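Local coordinates for protein thymine dioxygenase (Neurospora crassa, PDB 5C3Q) that probably works as a 2-oxoglutarate-dependent dioxygenase of the iron/ascorbate-dependent family, hydroxylating thymine at its methyl group, and here holds nickel, 2-oxoglutarate and thymine, at residues V275-P278 with V284-P287. Sequence-based numbering, arbitrary orientation.
Sequences VVEP and VHPP. With AKG (2-oxoglutaric acid), chain F.
Glu277 and Pro278 grip the imidazole of His285 by its edge and over one face, a His-carboxylate hydrogen bond combined with a CH-pi contact, where the chain leaves strand 273-275 and loops back into strand 284-295. The bond runs from His285 NE2 to Glu277 OE1 at 2.8 Å, with an N-H...O angle of 155°. The oxygen lies in the plane of the ring, but the carboxylate stands nearly upright to it, the two planes 83° apart, and is met on its anti side. Glu277 reaches there with CG anti to its own carbonyl carbon (chi1 -81°) and the chain extended beyond, laying CG 3.7 Å from His285 NE2. Pro278 takes the flat side of the ring: its CD sits 3.7 Å from the imidazole centroid and touches ND1 of His285 at 3.5 Å. The other nitrogen, ND1, is hydrogen-bonded to Glu282 OE2 within the connecting loop, and two carboxylates on one imidazole would be expected to favour its protonated form. Replacing this histidine with an alanine would probably leave Glu277 and Glu282 without their shared partner and Pro278 CD without the ring it packs on. The loop joins strands of two different sheets of the double-stranded beta-helix, the jelly-roll core of 2-oxoglutarate oxygenases; backbone hydrogen bonds pair Val276 with Gly232 and His285 with Val199. At the start of this connection, Val275 CG2 packs 3.5 Å from C5 of 2-oxoglutarate, at the carboxylate end remote from the keto group. Just beyond Pro287, Arg288 and Ser290 on strand 284-295 hydrogen-bond 2-oxoglutarate, as does Tyr196 from strand 190-200.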
loop_
_atom_site.group_PDB
_atom_site.type_symbol
_atom_site.label_atom_id
_atom_site.label_comp_id
_atom_site.label_asym_id
_atom_site.label_seq_id
_atom_site.Cartn_x
_atom_site.Cartn_y
_atom_site.Cartn_z
ATOM N N VAL A 275 3.293 8.881 6.541
ATOM C CA VAL A 275 2.368 9.990 6.332
ATOM C C VAL A 275 2.485 10.951 7.512
ATOM O O VAL A 275 2.325 10.550 8.664
ATOM C CB VAL A 275 0.906 9.530 6.176
ATOM C CG1 VAL A 275 0.013 10.710 5.808
ATOM C CG2 VAL A 275 0.791 8.452 5.108
ATOM N N VAL A 276 2.768 12.215 7.206
ATOM C CA VAL A 276 2.916 13.258 8.219
ATOM C C VAL A 276 1.916 14.372 7.933
ATOM O O VAL A 276 1.004 14.196 7.124
ATOM C CB VAL A 276 4.365 13.807 8.267
ATOM C CG1 VAL A 276 5.327 12.707 8.689
ATOM C CG2 VAL A 276 4.787 14.401 6.926
ATOM N N GLU A 277 2.071 15.504 8.614
ATOM C CA GLU A 277 1.296 16.699 8.303
ATOM C C GLU A 277 1.396 17.037 6.823
ATOM O O GLU A 277 2.458 16.867 6.221
ATOM C CB GLU A 277 1.805 17.896 9.111
ATOM C CG GLU A 277 1.285 17.954 10.531
ATOM C CD GLU A 277 1.710 19.224 11.238
ATOM O OE1 GLU A 277 0.861 20.121 11.413
ATOM O OE2 GLU A 277 2.901 19.331 11.596
ATOM N N PRO A 278 0.293 17.516 6.226
ATOM C CA PRO A 278 0.397 18.063 4.872
ATOM C C PRO A 278 1.368 19.247 4.848
ATOM O O PRO A 278 1.448 19.977 5.833
ATOM C CB PRO A 278 -1.028 18.532 4.556
ATOM C CG PRO A 278 -1.915 17.859 5.547
ATOM C CD PRO A 278 -1.084 17.552 6.750
ATOM N N VAL A 284 -6.096 23.952 11.048
ATOM C CA VAL A 284 -6.731 22.642 11.073
ATOM C C VAL A 284 -6.465 21.911 9.761
ATOM O O VAL A 284 -6.708 22.450 8.677
ATOM C CB VAL A 284 -8.256 22.764 11.276
ATOM C CG1 VAL A 284 -8.901 21.387 11.403
ATOM C CG2 VAL A 284 -8.568 23.600 12.509
ATOM N N HIS A 285 -5.963 20.684 9.865
ATOM C CA HIS A 285 -5.804 19.823 8.701
ATOM C C HIS A 285 -7.107 19.068 8.480
ATOM O O HIS A 285 -7.575 18.381 9.385
ATOM C CB HIS A 285 -4.649 18.850 8.911
ATOM C CG HIS A 285 -3.332 19.529 9.100
ATOM N ND1 HIS A 285 -2.763 20.323 8.127
ATOM C CD2 HIS A 285 -2.479 19.549 10.150
ATOM C CE1 HIS A 285 -1.612 20.799 8.569
ATOM N NE2 HIS A 285 -1.417 20.344 9.793
ATOM N N PRO A 286 -7.714 19.200 7.288
ATOM C CA PRO A 286 -8.971 18.477 7.059
ATOM C C PRO A 286 -8.779 16.957 7.043
ATOM O O PRO A 286 -7.645 16.483 7.071
ATOM C CB PRO A 286 -9.433 18.974 5.680
ATOM C CG PRO A 286 -8.557 20.130 5.332
ATOM C CD PRO A 286 -7.288 19.961 6.102
ATOM N N PRO A 287 -9.883 16.192 7.007
ATOM C CA PRO A 287 -9.747 14.738 6.920
ATOM C C PRO A 287 -9.002 14.304 5.656
ATOM O O PRO A 287 -9.210 14.889 4.593
ATOM C CB PRO A 287 -11.201 14.251 6.874
ATOM C CG PRO A 287 -12.006 15.367 7.449
ATOM C CD PRO A 287 -11.295 16.609 7.030
HETATM C C1 AKG F . -0.052 2.004 4.324
HETATM O O1 AKG F . 0.775 1.054 4.316
HETATM O O2 AKG F . -1.212 1.857 4.760
HETATM C C2 AKG F . 0.355 3.325 3.821
HETATM O O5 AKG F . 1.533 3.535 3.543
HETATM C C3 AKG F . -0.684 4.418 3.655
HETATM C C4 AKG F . -0.083 5.642 2.971
HETATM C C5 AKG F . -1.125 6.708 2.719
HETATM O O3 AKG F . -0.915 7.515 1.791
HETATM O O4 AKG F . -2.146 6.768 3.437
#